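Local coordinates for prolyl 4-hydroxylase alpha subunit Fe(2+) 2OG dioxygenase domain-containing protein (Burkholderia ambifaria, PDB 3W20) that probably acts as a 2-oxoglutarate-dependent dioxygenase on N-substituted L-amino acids, with a zinc ion occupying its metal site in this crystal, at residues H20-I23 and A24-I27; D41-D45 and G46-A50; L107-R111 and F112-F116; L262-E266 and D267-M271. All coordinates share one frame; numbering follows the deposited sequence.

Contact 1: H20-I23 and A24-I27; sequences HMTI and AAAI
Thr-22 caps the helix that starts after it. Thr-22 OG1 accepts a hydrogen bond from Ala-25 N at 2.9 Å, with an N-H...O angle of 148°. A chi1 of 58° puts this oxygen between the backbone N and the carbonyl carbon of Thr-22, where it faces the first turn. Two backbone bonds follow: Ala-26 N donates to Thr-22 O at 3.1 Å, and Ile-27 N donates to Ile-23 O at 2.9 Å. Thr-22 thus serves the helix with both its hydroxyl and its carbonyl. Outward from these bonds, Met-21, a selenomethionine here, lays its end along the turn. Its chain bends at chi3 (59°) and brings Met-21 CE to 3.7 Å from Ala-26 N. Met-21 SE lies 4.1 Å from Ala-26 CB. On the buried flank, Ile-23 and Ile-27 lie side by side and point the same way, with CG2 of Ile-23 4.1 Å from CG1 of Ile-27. Both reach helix 111-120, Ile-23 at Leu-115 and Ile-27 at Leu-120. Strand 17-22 passes straight into helix 23-31. The N-cap gives Ala-25 N a side-chain acceptor at the helix start, while the isoleucines tie that start to the protein interior.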
loop_
_atom_site.group_PDB
_atom_site.type_symbol
_atom_site.label_atom_id
_atom_site.label_comp_id
_atom_site.label_asym_id
_atom_site.label_seq_id
_atom_site.Cartn_x
_atom_site.Cartn_y
_atom_site.Cartn_z
ATOM N N HIS A 20 -30.707 -18.588 -21.077
ATOM C CA HIS A 20 -29.971 -17.477 -21.618
ATOM C C HIS A 20 -30.104 -16.317 -20.628
ATOM O O HIS A 20 -31.218 -15.903 -20.285
ATOM C CB HIS A 20 -30.549 -17.121 -22.983
ATOM C CG HIS A 20 -29.874 -17.846 -24.129
ATOM N ND1 HIS A 20 -30.033 -19.173 -24.340
ATOM C CD2 HIS A 20 -28.972 -17.390 -25.105
ATOM C CE1 HIS A 20 -29.280 -19.559 -25.396
ATOM N NE2 HIS A 20 -28.636 -18.459 -25.871
HETATM N N MSE A 21 -28.986 -15.781 -20.127
HETATM C CA MSE A 21 -29.085 -14.780 -19.056
HETATM C C MSE A 21 -28.138 -13.677 -19.299
HETATM O O MSE A 21 -27.077 -13.881 -19.927
HETATM C CB MSE A 21 -28.623 -15.246 -17.646
HETATM C CG MSE A 21 -28.868 -16.710 -17.534
HETATM SE SE MSE A 21 -28.414 -17.174 -15.682
HETATM C CE MSE A 21 -29.625 -16.053 -14.688
ATOM N N THR A 22 -28.443 -12.512 -18.750
ATOM C CA THR A 22 -27.432 -11.437 -18.740
ATOM C C THR A 22 -26.426 -11.735 -17.654
ATOM O O THR A 22 -26.702 -12.531 -16.722
ATOM C CB THR A 22 -28.027 -10.062 -18.420
ATOM O OG1 THR A 22 -28.689 -10.083 -17.136
ATOM C CG2 THR A 22 -29.042 -9.653 -19.471
ATOM N N ILE A 23 -25.249 -11.094 -17.746
ATOM C CA ILE A 23 -24.306 -11.132 -16.610
ATOM C C ILE A 23 -24.953 -10.642 -15.296
ATOM O O ILE A 23 -24.775 -11.273 -14.254
ATOM C CB ILE A 23 -23.054 -10.216 -16.903
ATOM C CG1 ILE A 23 -22.423 -10.682 -18.211
ATOM C CG2 ILE A 23 -22.102 -10.170 -15.674
ATOM C CD1 ILE A 23 -21.259 -11.613 -18.075
ATOM N N ALA A 24 -25.693 -9.515 -15.325
ATOM C CA ALA A 24 -26.281 -8.993 -14.079
ATOM C C ALA A 24 -27.276 -9.998 -13.532
ATOM O O ALA A 24 -27.337 -10.147 -12.297
ATOM C CB ALA A 24 -26.990 -7.644 -14.280
ATOM N N ALA A 25 -28.017 -10.734 -14.414
ATOM C CA ALA A 25 -28.954 -11.665 -13.861
ATOM C C ALA A 25 -28.268 -12.869 -13.182
ATOM O O ALA A 25 -28.716 -13.329 -12.147
ATOM C CB ALA A 25 -30.025 -12.101 -14.897
ATOM N N ALA A 26 -27.204 -13.373 -13.796
ATOM C CA ALA A 26 -26.442 -14.508 -13.264
ATOM C C ALA A 26 -25.825 -14.105 -11.900
ATOM O O ALA A 26 -25.966 -14.833 -10.910
ATOM C CB ALA A 26 -25.330 -14.891 -14.211
ATOM N N ILE A 27 -25.265 -12.906 -11.870
ATOM C CA ILE A 27 -24.626 -12.382 -10.629
ATOM C C ILE A 27 -25.763 -12.212 -9.568
ATOM O O ILE A 27 -25.614 -12.590 -8.390
ATOM C CB ILE A 27 -23.889 -11.054 -10.873
ATOM C CG1 ILE A 27 -22.635 -11.229 -11.732
ATOM C CG2 ILE A 27 -23.610 -10.271 -9.579
ATOM C CD1 ILE A 27 -21.553 -12.096 -11.046
#

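Contact 2: D41-D45 and G46-A50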
loop_
_atom_site.group_PDB
_atom_site.type_symbol
_atom_site.label_atom_id
_atom_site.label_comp_id
_atom_site.label_asym_id
_atom_site.label_seq_id
_atom_site.Cartn_x
_atom_site.Cartn_y
_atom_site.Cartn_z
ATOM N N ASP A 41 -21.364 -18.774 -21.741
ATOM C CA ASP A 41 -20.612 -18.730 -22.987
ATOM C C ASP A 41 -20.516 -17.282 -23.420
ATOM O O ASP A 41 -21.432 -16.714 -23.971
ATOM C CB ASP A 41 -21.344 -19.541 -24.063
ATOM C CG ASP A 41 -21.347 -21.010 -23.789
ATOM O OD1 ASP A 41 -20.866 -21.470 -22.736
ATOM O OD2 ASP A 41 -21.841 -21.755 -24.648
ATOM N N ILE A 42 -19.378 -16.670 -23.136
ATOM C CA ILE A 42 -19.207 -15.239 -23.317
ATOM C C ILE A 42 -18.490 -14.938 -24.618
ATOM O O ILE A 42 -18.953 -14.090 -25.398
ATOM C CB ILE A 42 -18.373 -14.631 -22.159
ATOM C CG1 ILE A 42 -19.094 -14.852 -20.801
ATOM C CG2 ILE A 42 -18.111 -13.155 -22.431
ATOM C CD1 ILE A 42 -20.547 -14.377 -20.839
ATOM N N VAL A 43 -17.354 -15.575 -24.830
ATOM C CA VAL A 43 -16.482 -15.123 -25.928
ATOM C C VAL A 43 -16.490 -16.164 -27.061
ATOM O O VAL A 43 -16.200 -17.361 -26.810
ATOM C CB VAL A 43 -15.029 -14.979 -25.485
ATOM C CG1 VAL A 43 -14.161 -14.491 -26.673
ATOM C CG2 VAL A 43 -14.902 -14.030 -24.301
ATOM N N PRO A 44 -16.879 -15.762 -28.283
ATOM C CA PRO A 44 -16.945 -16.803 -29.337
ATOM C C PRO A 44 -15.598 -17.218 -29.884
ATOM O O PRO A 44 -14.617 -16.524 -29.695
ATOM C CB PRO A 44 -17.721 -16.132 -30.465
ATOM C CG PRO A 44 -17.473 -14.691 -30.297
ATOM C CD PRO A 44 -17.351 -14.454 -28.778
ATOM N N ASP A 45 -15.574 -18.356 -30.565
ATOM C CA ASP A 45 -14.329 -18.862 -31.100
ATOM C C ASP A 45 -13.657 -17.828 -32.022
ATOM O O ASP A 45 -14.323 -17.107 -32.778
ATOM C CB ASP A 45 -14.550 -20.181 -31.823
ATOM C CG ASP A 45 -13.243 -20.946 -32.060
ATOM O OD1 ASP A 45 -12.141 -20.596 -31.505
ATOM O OD2 ASP A 45 -13.325 -21.901 -32.837
ATOM N N GLY A 46 -12.336 -17.759 -31.931
ATOM C CA GLY A 46 -11.601 -16.822 -32.721
ATOM C C GLY A 46 -11.390 -15.511 -32.014
ATOM O O GLY A 46 -10.519 -14.751 -32.400
ATOM N N GLU A 47 -12.171 -15.218 -30.981
ATOM C CA GLU A 47 -12.057 -13.902 -30.340
ATOM C C GLU A 47 -11.365 -13.996 -28.963
ATOM O O GLU A 47 -11.141 -12.972 -28.309
ATOM C CB GLU A 47 -13.423 -13.200 -30.277
ATOM C CG GLU A 47 -13.963 -12.759 -31.644
ATOM C CD GLU A 47 -15.354 -12.111 -31.570
ATOM O OE1 GLU A 47 -15.735 -11.595 -30.486
ATOM O OE2 GLU A 47 -16.093 -12.104 -32.594
ATOM N N ARG A 48 -10.989 -15.220 -28.556
ATOM C CA ARG A 48 -10.429 -15.462 -27.225
ATOM C C ARG A 48 -9.121 -14.803 -26.959
ATOM O O ARG A 48 -8.911 -14.286 -25.870
ATOM C CB ARG A 48 -10.281 -16.941 -26.919
ATOM C CG ARG A 48 -11.585 -17.522 -26.388
ATOM C CD ARG A 48 -12.102 -18.513 -27.362
ATOM N NE ARG A 48 -13.541 -18.642 -27.367
ATOM C CZ ARG A 48 -14.092 -19.794 -27.680
ATOM N NH1 ARG A 48 -13.285 -20.808 -27.954
ATOM N NH2 ARG A 48 -15.389 -19.946 -27.771
ATOM N N ASP A 49 -8.217 -14.873 -27.943
ATOM C CA ASP A 49 -6.924 -14.201 -27.835
ATOM C C ASP A 49 -6.999 -12.701 -27.559
ATOM O O ASP A 49 -6.209 -12.183 -26.773
ATOM C CB ASP A 49 -6.076 -14.490 -29.103
ATOM C CG ASP A 49 -5.372 -15.821 -29.034
ATOM O OD1 ASP A 49 -5.262 -16.392 -27.929
ATOM O OD2 ASP A 49 -4.940 -16.310 -30.094
ATOM N N ALA A 50 -7.951 -12.014 -28.174
ATOM C CA ALA A 50 -8.121 -10.563 -28.022
ATOM C C ALA A 50 -8.372 -10.162 -26.547
ATOM O O ALA A 50 -7.960 -9.077 -26.127
ATOM C CB ALA A 50 -9.241 -10.018 -28.934
#
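Pro-44 to Glu-47 form a type II beta turn, closed by Glu-47 N donating to Pro-44 O at 3.1 Å. Gly-46 has a phi of 92°, which suits a glycine. Arg-48 folds back over the turn through a bend at chi2 (115°). Its NE and NH2 approach Val-43 O side-on, and both donate to that one oxygen. Arg-48 NH2 is 2.9 Å from Val-43 O and lies in the carbonyl plane; Arg-48 NE is 3.0 Å from Val-43 O and stands above that plane. The Val-43 carbonyl therefore sits at the guanidinium edge, and Asp-45 CA lies over one face, 3.5 Å above the plane. The turn belongs to the loop that leaves strand 37-41 of the main sheet and enters helix 48-52. Just before the turn, the backbone of Val-43 is hydrogen-bonded to that of Gly-235. Asp-45 OD1 is 3.7 Å from Arg-48 NH1, a long salt bridge. The oxygen is well out of the guanidinium plane, so only the charges meet. Val-43 CG1, anti to the backbone N (chi1 -179°), rests 3.6 Å from Glu-47 C. The Glu-47 carboxylate lies against the Pro-44 ring, with Glu-47 OE1 3.6 Å from Pro-44 CG.

Contact 3: L107-R111 and F112-F116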
loop_
_atom_site.group_PDB
_atom_site.type_symbol
_atom_site.label_atom_id
_atom_site.label_comp_id
_atom_site.label_asym_id
_atom_site.label_seq_id
_atom_site.Cartn_x
_atom_site.Cartn_y
_atom_site.Cartn_z
ATOM N N LEU A 107 -5.952 -1.910 -16.005
ATOM C CA LEU A 107 -6.988 -2.989 -15.855
ATOM C C LEU A 107 -8.416 -2.498 -15.976
ATOM O O LEU A 107 -9.277 -3.187 -16.492
ATOM C CB LEU A 107 -6.826 -3.704 -14.471
ATOM C CG LEU A 107 -5.541 -4.493 -14.341
ATOM C CD1 LEU A 107 -5.341 -4.962 -12.883
ATOM C CD2 LEU A 107 -5.484 -5.701 -15.311
ATOM N N ARG A 108 -8.694 -1.281 -15.536
ATOM C CA ARG A 108 -10.038 -0.816 -15.587
ATOM C C ARG A 108 -10.521 -0.641 -17.014
ATOM O O ARG A 108 -11.700 -0.614 -17.204
ATOM C CB ARG A 108 -10.216 0.499 -14.833
ATOM C CG ARG A 108 -9.739 1.713 -15.628
ATOM C CD ARG A 108 -10.255 2.999 -14.984
ATOM N NE ARG A 108 -10.265 2.815 -13.538
ATOM C CZ ARG A 108 -9.185 2.880 -12.744
ATOM N NH1 ARG A 108 -7.998 3.186 -13.248
ATOM N NH2 ARG A 108 -9.291 2.622 -11.445
ATOM N N THR A 109 -9.615 -0.615 -17.996
ATOM C CA THR A 109 -10.025 -0.453 -19.413
ATOM C C THR A 109 -10.202 -1.796 -20.120
ATOM O O THR A 109 -10.587 -1.847 -21.277
ATOM C CB THR A 109 -9.018 0.405 -20.238
ATOM O OG1 THR A 109 -7.757 -0.278 -20.368
ATOM C CG2 THR A 109 -8.804 1.791 -19.532
ATOM N N THR A 110 -9.820 -2.886 -19.451
ATOM C CA THR A 110 -9.890 -4.172 -20.105
ATOM C C THR A 110 -11.312 -4.605 -20.382
ATOM O O THR A 110 -12.228 -4.275 -19.630
ATOM C CB THR A 110 -9.140 -5.294 -19.336
ATOM O OG1 THR A 110 -9.832 -5.580 -18.137
ATOM C CG2 THR A 110 -7.748 -4.907 -19.001
ATOM N N ARG A 111 -11.517 -5.360 -21.467
ATOM C CA ARG A 111 -12.824 -5.905 -21.732
ATOM C C ARG A 111 -13.344 -6.796 -20.621
ATOM O O ARG A 111 -14.544 -6.761 -20.241
ATOM C CB ARG A 111 -12.793 -6.694 -23.000
ATOM C CG ARG A 111 -14.180 -6.653 -23.531
ATOM C CD ARG A 111 -14.147 -6.915 -24.993
ATOM N NE ARG A 111 -15.486 -7.351 -25.395
ATOM C CZ ARG A 111 -15.765 -7.809 -26.599
ATOM N NH1 ARG A 111 -14.780 -7.924 -27.486
ATOM N NH2 ARG A 111 -16.983 -8.193 -26.891
ATOM N N PHE A 112 -12.412 -7.541 -20.043
ATOM C CA PHE A 112 -12.740 -8.415 -18.919
ATOM C C PHE A 112 -13.299 -7.635 -17.722
ATOM O O PHE A 112 -14.320 -8.024 -17.183
ATOM C CB PHE A 112 -11.522 -9.289 -18.516
ATOM C CG PHE A 112 -11.834 -10.217 -17.362
ATOM C CD1 PHE A 112 -12.729 -11.244 -17.520
ATOM C CD2 PHE A 112 -11.275 -10.015 -16.113
ATOM C CE1 PHE A 112 -13.043 -12.091 -16.430
ATOM C CE2 PHE A 112 -11.591 -10.846 -15.022
ATOM C CZ PHE A 112 -12.472 -11.866 -15.177
ATOM N N VAL A 113 -12.622 -6.576 -17.291
ATOM C CA VAL A 113 -13.055 -5.808 -16.089
ATOM C C VAL A 113 -14.346 -5.080 -16.477
ATOM O O VAL A 113 -15.300 -5.104 -15.722
ATOM C CB VAL A 113 -11.967 -4.875 -15.566
ATOM C CG1 VAL A 113 -12.497 -3.923 -14.464
ATOM C CG2 VAL A 113 -10.840 -5.661 -14.965
ATOM N N ARG A 114 -14.392 -4.551 -17.711
ATOM C CA ARG A 114 -15.582 -3.840 -18.170
ATOM C C ARG A 114 -16.833 -4.752 -18.225
ATOM O O ARG A 114 -17.956 -4.290 -18.044
ATOM C CB ARG A 114 -15.324 -3.166 -19.519
ATOM C CG ARG A 114 -14.490 -1.913 -19.424
ATOM C CD ARG A 114 -14.234 -1.385 -20.834
ATOM N NE ARG A 114 -13.381 -0.213 -20.695
ATOM C CZ ARG A 114 -13.810 1.051 -20.678
ATOM N NH1 ARG A 114 -15.098 1.350 -20.878
ATOM N NH2 ARG A 114 -12.929 2.020 -20.465
ATOM N N LEU A 115 -16.656 -6.052 -18.415
ATOM C CA LEU A 115 -17.779 -6.973 -18.304
ATOM C C LEU A 115 -18.582 -6.759 -17.038
ATOM O O LEU A 115 -19.799 -6.610 -17.060
ATOM C CB LEU A 115 -17.288 -8.424 -18.424
ATOM C CG LEU A 115 -18.109 -9.523 -19.016
ATOM C CD1 LEU A 115 -18.587 -9.140 -20.417
ATOM C CD2 LEU A 115 -17.161 -10.713 -19.050
ATOM N N PHE A 116 -17.881 -6.665 -15.910
ATOM C CA PHE A 116 -18.522 -6.406 -14.667
ATOM C C PHE A 116 -18.806 -4.963 -14.387
ATOM O O PHE A 116 -19.887 -4.671 -13.856
ATOM C CB PHE A 116 -17.602 -6.992 -13.549
ATOM C CG PHE A 116 -17.347 -8.440 -13.754
ATOM C CD1 PHE A 116 -18.313 -9.358 -13.347
ATOM C CD2 PHE A 116 -16.232 -8.887 -14.436
ATOM C CE1 PHE A 116 -18.105 -10.726 -13.532
ATOM C CE2 PHE A 116 -16.016 -10.250 -14.630
ATOM C CZ PHE A 116 -16.952 -11.161 -14.203
#
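Arg-114 turns the edge of its guanidinium to the backbone of Thr-109, whose carbonyl carbon lies in the plane of the group. Arg-114 NE donates to Thr-109 O in a weak bond of 3.3 Å at 143°. Thr-110 O is also near that plane, at the edge. The Arg-114 chain is extended from CG to NE, which carries the group back past the helix start. The Phe-116 ring has CE1 of Phe-112 at its edge. Thr-110 is the N-cap of helix 111-120. Thr-110 OG1 accepts from Val-113 N at 3.1 Å and 160°, a fairly straight capping bond. Thr-110 OG1 also donates to Leu-107 O at 3.0 Å, in the carbonyl plane. Thr-110 N donates to that oxygen as well, closing a type I beta turn from Leu-107 to Thr-110. One threonine thus joins the end of helix 87-107 to the start of the next helix. With chi1 at 69° the hydroxyl reaches both partners. Val-113 packs into this corner: its CG2 is 3.3 Å from Leu-107 O and also 3.3 Å from Thr-110 OG1. Arg-114 N bonds Thr-110 O at 2.9 Å, the first full helical turn after the cap. Phe-112 points into the core, against Met-258 and Leu-260 of strand 255-265. Its side chain is about 7 Å from that of Arg-141, which binds 2-oxoglutarate, a ligand absent from this chain.

Contact 4: L262-E266 and D267-M271; sequences LIHTE and DGWRM
Leu-262 to Met-271 form a beta hairpin, the link between strands 255-265 and 268-272 of the double-stranded beta-helix dioxygenase fold. A type I turn from Thr-265 to Gly-268 joins the strands. The Leu-262 side chain is about 13 Å from the zinc ion. Ile-263 faces Arg-270 in a hydrogen-bonded pair, and Thr-265 faces Gly-268 in another. His-264 and Trp-269 form a non-hydrogen-bonded pair, and their rings stack face to face. The imidazole centroid is 3.9 Å from that of the indole five-membered ring, with planes 17° apart. His-264 CB sits over the six-membered ring in a CH-pi contact, 3.7 Å from its centroid. A chi1 of -166° sets the imidazole anti to the backbone N and over the indole. Asp-31 holds His-264 ND1 by a hydrogen bond. Leu-262 and Met-271, a selenomethionine here, lie side by side on the same face of the sheet, with CD2 of Leu-262 3.6 Å from CG of Met-271. On the face of Thr-265 and Arg-270, NH1 of Arg-270 donates to Trp-269 O at 3.0 Å. Thr-265 OG1 accepts from Asp-267 N at 3.2 Å. Thr-265 OG1 also donates to Gly-268 O at 2.8 Å, on a lone pair of that carbonyl.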
loop_
_atom_site.group_PDB
_atom_site.type_symbol
_atom_site.label_atom_id
_atom_site.label_comp_id
_atom_site.label_asym_id
_atom_site.label_seq_id
_atom_site.Cartn_x
_atom_site.Cartn_y
_atom_site.Cartn_z
ATOM N N LEU A 262 -15.815 -10.672 -6.550
ATOM C CA LEU A 262 -16.814 -9.639 -6.337
ATOM C C LEU A 262 -17.414 -9.741 -4.945
ATOM O O LEU A 262 -17.688 -10.811 -4.501
ATOM C CB LEU A 262 -17.949 -9.889 -7.334
ATOM C CG LEU A 262 -17.644 -9.625 -8.815
ATOM C CD1 LEU A 262 -18.697 -10.393 -9.620
ATOM C CD2 LEU A 262 -17.700 -8.140 -9.146
ATOM N N ILE A 263 -17.618 -8.619 -4.260
ATOM C CA ILE A 263 -18.489 -8.577 -3.109
ATOM C C ILE A 263 -19.536 -7.471 -3.256
ATOM O O ILE A 263 -19.298 -6.462 -3.886
ATOM C CB ILE A 263 -17.719 -8.355 -1.767
ATOM C CG1 ILE A 263 -16.737 -7.158 -1.872
ATOM C CG2 ILE A 263 -16.965 -9.638 -1.482
ATOM C CD1 ILE A 263 -16.058 -6.875 -0.512
ATOM N N HIS A 264 -20.705 -7.706 -2.696
ATOM C CA HIS A 264 -21.767 -6.711 -2.839
ATOM C C HIS A 264 -21.801 -5.876 -1.582
ATOM O O HIS A 264 -22.317 -6.301 -0.558
ATOM C CB HIS A 264 -23.087 -7.425 -3.057
ATOM C CG HIS A 264 -24.193 -6.501 -3.543
ATOM N ND1 HIS A 264 -25.411 -6.974 -3.926
ATOM C CD2 HIS A 264 -24.213 -5.123 -3.752
ATOM C CE1 HIS A 264 -26.189 -5.910 -4.351
ATOM N NE2 HIS A 264 -25.457 -4.796 -4.251
ATOM N N THR A 265 -21.248 -4.679 -1.656
ATOM C CA THR A 265 -21.217 -3.816 -0.466
ATOM C C THR A 265 -22.372 -2.836 -0.440
ATOM O O THR A 265 -23.113 -2.721 -1.431
ATOM C CB THR A 265 -19.907 -3.029 -0.361
ATOM O OG1 THR A 265 -19.916 -1.951 -1.284
ATOM C CG2 THR A 265 -18.728 -3.973 -0.688
ATOM N N GLU A 266 -22.573 -2.217 0.757
ATOM C CA GLU A 266 -23.548 -1.150 0.937
ATOM C C GLU A 266 -23.454 -0.115 -0.186
ATOM O O GLU A 266 -24.479 0.431 -0.582
ATOM C CB GLU A 266 -23.391 -0.495 2.347
ATOM C CG GLU A 266 -24.209 -1.063 3.553
ATOM C CD GLU A 266 -24.153 -2.562 3.923
ATOM O OE1 GLU A 266 -23.281 -3.035 4.743
ATOM O OE2 GLU A 266 -25.110 -3.268 3.503
ATOM N N ASP A 267 -22.269 0.103 -0.767
ATOM C CA ASP A 267 -22.084 1.137 -1.801
ATOM C C ASP A 267 -22.137 0.634 -3.256
ATOM O O ASP A 267 -21.947 1.363 -4.231
ATOM C CB ASP A 267 -20.763 1.843 -1.523
ATOM C CG ASP A 267 -20.812 2.611 -0.239
ATOM O OD1 ASP A 267 -21.836 3.293 -0.047
ATOM O OD2 ASP A 267 -19.878 2.503 0.555
ATOM N N GLY A 268 -22.330 -0.663 -3.390
ATOM C CA GLY A 268 -22.493 -1.276 -4.698
ATOM C C GLY A 268 -21.502 -2.449 -4.793
ATOM O O GLY A 268 -20.725 -2.742 -3.860
ATOM N N TRP A 269 -21.489 -3.040 -5.953
ATOM C CA TRP A 269 -20.593 -4.160 -6.284
ATOM C C TRP A 269 -19.183 -3.702 -6.383
ATOM O O TRP A 269 -18.882 -2.675 -6.999
ATOM C CB TRP A 269 -21.056 -4.669 -7.623
ATOM C CG TRP A 269 -22.253 -5.564 -7.507
ATOM C CD1 TRP A 269 -23.600 -5.247 -7.799
ATOM C CD2 TRP A 269 -22.267 -6.912 -7.017
ATOM N NE1 TRP A 269 -24.423 -6.308 -7.487
ATOM C CE2 TRP A 269 -23.664 -7.357 -7.051
ATOM C CE3 TRP A 269 -21.285 -7.813 -6.614
ATOM C CZ2 TRP A 269 -24.018 -8.638 -6.646
ATOM C CZ3 TRP A 269 -21.676 -9.083 -6.234
ATOM C CH2 TRP A 269 -23.017 -9.480 -6.267
ATOM N N ARG A 270 -18.278 -4.429 -5.759
ATOM C CA ARG A 270 -16.884 -4.088 -5.775
ATOM C C ARG A 270 -16.031 -5.298 -6.274
ATOM O O ARG A 270 -16.335 -6.446 -5.942
ATOM C CB ARG A 270 -16.448 -3.623 -4.393
ATOM C CG ARG A 270 -17.143 -2.332 -3.922
ATOM C CD ARG A 270 -16.686 -1.180 -4.776
ATOM N NE ARG A 270 -17.241 0.119 -4.332
ATOM C CZ ARG A 270 -18.385 0.639 -4.781
ATOM N NH1 ARG A 270 -19.170 0.020 -5.685
ATOM N NH2 ARG A 270 -18.732 1.849 -4.339
HETATM N N MSE A 271 -14.960 -5.009 -7.014
HETATM C CA MSE A 271 -14.110 -6.019 -7.675
HETATM C C MSE A 271 -12.727 -5.961 -7.038
HETATM O O MSE A 271 -12.204 -4.891 -6.720
HETATM C CB MSE A 271 -13.839 -5.650 -9.151
HETATM C CG MSE A 271 -15.174 -5.720 -9.915
HETATM SE SE MSE A 271 -14.919 -5.027 -11.748
HETATM C CE MSE A 271 -14.818 -3.105 -11.232
#

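Contact 2 is a surface turn leading into a short helix, while contacts 1, 3 and 4 are partly buried and share one apolar region. Contacts 1 and 3 are both helix starts capped by a threonine. In contact 3 the capping hydroxyl also reaches back to the preceding helix. Contact 4 is instead a strand pair with a ring stack and a polar turn. Ile-27 touches Trp-269 and Leu-262, so helix 23-31 packs on the hairpin. Val-113 and Phe-116 bring helix 111-120 onto Met-271. Contact 2 meets this region through Ile-42, which touches Ile-23 and Leu-115. Its nearest atoms are about 12 Å from contact 4.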